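Dicer Related Helicase (Caenorhabditis elegans, PDB 6M6Q) probably hydrolyses ATP and binds double- and single-stranded RNA as a RIG-I-like helicase linked to RNA interference, this chain being its N-terminal domain. Local coordinates at residues W34-L37 with D38-E42; I49-F52 with K53-E56. All blocks are in the same frame, centred on the assembly; numbering follows the deposited sequence.

Both interactions are local turns of one chain and come in series: helix 33-42 carries interaction 1, and the loop after it curls into the 3-10 turn of interaction 2. Their centres lie about 12 Å apart, on the same side of the centre of the chain, and the second folds back on the first. Phe36 CZ meets Phe55 CZ at 3.4 Å, while Phe52 lies against Cys40, Val41 and Leu37, with Val41 CG2 3.8 Å from Phe52 CZ. Aromatic side chains thus join helix and turn in one apolar patch. Both belong to the largely helical N-terminal domain.

Interaction 1: W34-L37 with D38-E42; sequences WKFL and DVCVE
Phe36 and Cys40, one helical turn apart, make a sulfur-aromatic contact. Cys40 SG sits over one face of the Phe36 ring, 4.0 Å from its centroid and shifted toward the rim nearest CE1 and CZ. Cys40 brings its sulfur here by setting SG beside its own backbone N (chi1 -65°), which aims it back along the helix at the preceding turn. A looser apolar contact has Leu37 CG 4.4 Å from Val41 CG2, and Leu37 CD2 also comes in plane at the edge of the Trp34 indole. The backbone is that of a regular alpha helix, part of helix 33-42 in an all-helical domain, with amide N to carbonyl O bonds from Asp38 to Trp34, Val39 to Lys35, Cys40 to Phe36 and Val41 to Leu37. The shortest runs from Asp38 N to Trp34 O at 2.9 Å. The longest, from Cys40 N to Phe36 O, measures 3.1 Å. Charge is paired on another side of the helix. Lys35, its chain bent at chi2 (57°), reaches across to Asp38 in a long salt bridge, NZ to OD1 3.5 Å. Each end of this buried pair has further partners: Tyr144 OH of helix 131-144 and Gln227 O for Lys35 NZ, Ser229 N for Asp38 OD1 and Thr230 OG1 for Asp38 OD2.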
loop_
_atom_site.group_PDB
_atom_site.type_symbol
_atom_site.label_atom_id
_atom_site.label_comp_id
_atom_site.label_asym_id
_atom_site.label_seq_id
_atom_site.Cartn_x
_atom_site.Cartn_y
_atom_site.Cartn_z
ATOM N N TRP B 34 -0.804 -12.613 -10.134
ATOM C CA TRP B 34 -0.098 -13.865 -9.729
ATOM C C TRP B 34 -0.048 -14.827 -10.911
ATOM O O TRP B 34 0.993 -15.538 -11.054
ATOM C CB TRP B 34 -0.732 -14.509 -8.491
ATOM C CG TRP B 34 -0.578 -13.685 -7.243
ATOM C CD1 TRP B 34 -1.573 -13.276 -6.400
ATOM C CD2 TRP B 34 0.645 -13.138 -6.711
ATOM N NE1 TRP B 34 -1.054 -12.516 -5.383
ATOM C CE2 TRP B 34 0.303 -12.413 -5.550
ATOM C CE3 TRP B 34 1.995 -13.203 -7.087
ATOM C CZ2 TRP B 34 1.256 -11.761 -4.770
ATOM C CZ3 TRP B 34 2.935 -12.547 -6.322
ATOM C CH2 TRP B 34 2.567 -11.829 -5.184
ATOM N N LYS B 35 -1.089 -14.813 -11.755
ATOM C CA LYS B 35 -1.161 -15.633 -12.987
ATOM C C LYS B 35 -0.200 -15.046 -14.016
ATOM O O LYS B 35 0.417 -15.834 -14.747
ATOM C CB LYS B 35 -2.596 -15.721 -13.515
ATOM C CG LYS B 35 -2.779 -16.499 -14.827
ATOM C CD LYS B 35 -2.262 -17.928 -14.779
ATOM C CE LYS B 35 -2.407 -18.701 -16.074
ATOM N NZ LYS B 35 -1.525 -19.897 -16.063
ATOM N N PHE B 36 -0.014 -13.724 -14.010
ATOM C CA PHE B 36 0.928 -13.009 -14.908
ATOM C C PHE B 36 2.361 -13.359 -14.518
ATOM O O PHE B 36 3.144 -13.687 -15.416
ATOM C CB PHE B 36 0.695 -11.502 -14.857
ATOM C CG PHE B 36 1.819 -10.684 -15.433
ATOM C CD1 PHE B 36 2.116 -10.735 -16.786
ATOM C CD2 PHE B 36 2.568 -9.844 -14.623
ATOM C CE1 PHE B 36 3.155 -9.984 -17.309
ATOM C CE2 PHE B 36 3.597 -9.088 -15.147
ATOM C CZ PHE B 36 3.887 -9.157 -16.487
ATOM N N LEU B 37 2.672 -13.322 -13.215
ATOM C CA LEU B 37 3.983 -13.784 -12.658
ATOM C C LEU B 37 4.175 -15.233 -13.049
ATOM O O LEU B 37 5.217 -15.517 -13.607
ATOM C CB LEU B 37 4.028 -13.615 -11.130
ATOM C CG LEU B 37 5.364 -13.950 -10.436
ATOM C CD1 LEU B 37 6.496 -12.981 -10.833
ATOM C CD2 LEU B 37 5.188 -13.954 -8.919
ATOM N N ASP B 38 3.143 -16.073 -12.859
ATOM C CA ASP B 38 3.179 -17.526 -13.200
ATOM C C ASP B 38 3.608 -17.713 -14.662
ATOM O O ASP B 38 4.453 -18.595 -14.899
ATOM C CB ASP B 38 1.849 -18.232 -12.925
ATOM C CG ASP B 38 1.949 -19.734 -13.151
ATOM O OD1 ASP B 38 1.462 -20.199 -14.202
ATOM O OD2 ASP B 38 2.620 -20.400 -12.346
ATOM N N VAL B 39 3.046 -16.923 -15.588
ATOM C CA VAL B 39 3.294 -16.999 -17.065
ATOM C C VAL B 39 4.757 -16.608 -17.350
ATOM O O VAL B 39 5.437 -17.339 -18.096
ATOM C CB VAL B 39 2.295 -16.110 -17.849
ATOM C CG1 VAL B 39 2.748 -15.842 -19.280
ATOM C CG2 VAL B 39 0.888 -16.699 -17.848
ATOM N N CYS B 40 5.238 -15.525 -16.743
ATOM C CA CYS B 40 6.638 -15.048 -16.891
ATOM C C CYS B 40 7.608 -16.129 -16.379
ATOM O O CYS B 40 8.643 -16.317 -17.009
ATOM C CB CYS B 40 6.868 -13.725 -16.160
ATOM S SG CYS B 40 5.916 -12.332 -16.825
ATOM N N VAL B 41 7.262 -16.826 -15.297
ATOM C CA VAL B 41 8.136 -17.856 -14.665
ATOM C C VAL B 41 8.099 -19.131 -15.514
ATOM O O VAL B 41 9.162 -19.719 -15.723
ATOM C CB VAL B 41 7.722 -18.131 -13.211
ATOM C CG1 VAL B 41 8.357 -19.412 -12.679
ATOM C CG2 VAL B 41 8.043 -16.949 -12.307
ATOM N N GLU B 42 6.920 -19.493 -16.025
ATOM C CA GLU B 42 6.690 -20.652 -16.934
ATOM C C GLU B 42 7.573 -20.524 -18.180
ATOM O O GLU B 42 8.030 -21.563 -18.664
ATOM C CB GLU B 42 5.214 -20.713 -17.319
ATOM C CG GLU B 42 4.830 -21.911 -18.178
ATOM C CD GLU B 42 3.385 -21.865 -18.668
ATOM O OE1 GLU B 42 2.937 -20.773 -19.099
ATOM O OE2 GLU B 42 2.697 -22.904 -18.588
#

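Interaction 2: I49-F52 with K53-E56; sequences IGYF and KLFE
Leu54 N donates to Tyr51 O and Phe55 N to Phe52 O, each bond 3.1 Å long, and Lys53 N makes a weak bond of 3.3 Å to Gly50 O. Every bond spans three residues, the pattern of a 3-10 turn. On the outer side Lys53 and Glu56 form a salt bridge at the same spacing: NZ approaches OE2 on its syn side at 2.8 Å and makes a weak second bond to OE1. Lys53 runs extended until chi4 (-60°), where the last bend brings its ammonium back to the carboxylate. Phe55 packs by its ring edge, CD1 lying 3.4 Å from Phe52 O with Tyr51 O also near the ring plane. Among the aliphatic groups, Leu54 CD1 comes 4.1 Å from Tyr51 CB, and Ile49 crosses Lys53 at about a right angle, its CD1 3.7 Å from Lys53 CB. Cutting Ile49 back to an alanine removes CG1 and CD1 and is likely to leave the base of the Lys53 chain without this apolar partner and open a gap toward helix 63-72. That helix meets Ile49 through Leu64, Glu65, Ala68 and Arg69. Phe123 of helix 94-127 makes an edge-to-face contact with Phe55, helix 131-144 takes Leu54 on Ile136 and Val140, and helix 33-42 receives Phe52 on Leu37, Cys40 and Val41, so the turn packs among four helices.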
loop_
_atom_site.group_PDB
_atom_site.type_symbol
_atom_site.label_atom_id
_atom_site.label_comp_id
_atom_site.label_asym_id
_atom_site.label_seq_id
_atom_site.Cartn_x
_atom_site.Cartn_y
_atom_site.Cartn_z
ATOM N N ILE B 49 15.947 -15.700 -18.804
ATOM C CA ILE B 49 14.967 -15.050 -17.887
ATOM C C ILE B 49 13.613 -14.948 -18.605
ATOM O O ILE B 49 12.664 -14.454 -17.993
ATOM C CB ILE B 49 15.485 -13.689 -17.366
ATOM C CG1 ILE B 49 15.724 -12.680 -18.490
ATOM C CG2 ILE B 49 16.737 -13.883 -16.511
ATOM C CD1 ILE B 49 15.871 -11.248 -18.008
ATOM N N GLY B 50 13.509 -15.493 -19.820
ATOM C CA GLY B 50 12.242 -15.584 -20.581
ATOM C C GLY B 50 11.590 -14.223 -20.774
ATOM O O GLY B 50 12.299 -13.279 -21.150
ATOM N N TYR B 51 10.284 -14.128 -20.519
ATOM C CA TYR B 51 9.442 -12.940 -20.832
ATOM C C TYR B 51 9.830 -11.770 -19.904
ATOM O O TYR B 51 9.518 -10.615 -20.244
ATOM C CB TYR B 51 7.942 -13.242 -20.695
ATOM C CG TYR B 51 7.350 -14.237 -21.673
ATOM C CD1 TYR B 51 8.026 -14.628 -22.823
ATOM C CD2 TYR B 51 6.088 -14.780 -21.450
ATOM C CE1 TYR B 51 7.474 -15.544 -23.709
ATOM C CE2 TYR B 51 5.531 -15.704 -22.320
ATOM C CZ TYR B 51 6.226 -16.090 -23.451
ATOM O OH TYR B 51 5.682 -17.002 -24.301
ATOM N N PHE B 52 10.490 -12.048 -18.771
ATOM C CA PHE B 52 10.910 -11.014 -17.794
ATOM C C PHE B 52 11.729 -9.939 -18.534
ATOM O O PHE B 52 11.648 -8.744 -18.170
ATOM C CB PHE B 52 11.710 -11.635 -16.633
ATOM C CG PHE B 52 10.902 -12.346 -15.566
ATOM C CD1 PHE B 52 10.264 -11.639 -14.553
ATOM C CD2 PHE B 52 10.837 -13.731 -15.532
ATOM C CE1 PHE B 52 9.545 -12.305 -13.571
ATOM C CE2 PHE B 52 10.121 -14.391 -14.546
ATOM C CZ PHE B 52 9.470 -13.679 -13.577
ATOM N N LYS B 53 12.482 -10.344 -19.561
ATOM C CA LYS B 53 13.459 -9.462 -20.261
ATOM C C LYS B 53 12.719 -8.316 -20.971
ATOM O O LYS B 53 13.325 -7.243 -21.119
ATOM C CB LYS B 53 14.315 -10.255 -21.246
ATOM C CG LYS B 53 15.710 -9.690 -21.459
ATOM C CD LYS B 53 16.444 -10.301 -22.623
ATOM C CE LYS B 53 17.870 -9.808 -22.731
ATOM N NZ LYS B 53 17.926 -8.338 -22.920
ATOM N N LEU B 54 11.455 -8.528 -21.365
ATOM C CA LEU B 54 10.621 -7.514 -22.074
ATOM C C LEU B 54 10.365 -6.296 -21.164
ATOM O O LEU B 54 9.758 -5.330 -21.663
ATOM C CB LEU B 54 9.284 -8.139 -22.502
ATOM C CG LEU B 54 9.357 -9.270 -23.522
ATOM C CD1 LEU B 54 8.125 -10.174 -23.417
ATOM C CD2 LEU B 54 9.500 -8.720 -24.935
ATOM N N PHE B 55 10.766 -6.346 -19.883
ATOM C CA PHE B 55 10.461 -5.293 -18.871
ATOM C C PHE B 55 11.750 -4.579 -18.432
ATOM O O PHE B 55 11.681 -3.727 -17.518
ATOM C CB PHE B 55 9.710 -5.903 -17.683
ATOM C CG PHE B 55 8.402 -6.566 -18.040
ATOM C CD1 PHE B 55 8.355 -7.909 -18.378
ATOM C CD2 PHE B 55 7.218 -5.849 -18.042
ATOM C CE1 PHE B 55 7.159 -8.512 -18.729
ATOM C CE2 PHE B 55 6.021 -6.455 -18.388
ATOM C CZ PHE B 55 5.997 -7.784 -18.737
ATOM N N GLU B 56 12.875 -4.863 -19.097
ATOM C CA GLU B 56 14.221 -4.383 -18.666
ATOM C C GLU B 56 14.298 -2.841 -18.738
ATOM O O GLU B 56 15.037 -2.261 -17.917
ATOM C CB GLU B 56 15.335 -5.083 -19.451
ATOM C CG GLU B 56 15.366 -4.760 -20.933
ATOM C CD GLU B 56 16.283 -5.675 -21.741
ATOM O OE1 GLU B 56 16.091 -5.769 -22.982
ATOM O OE2 GLU B 56 17.186 -6.310 -21.129
#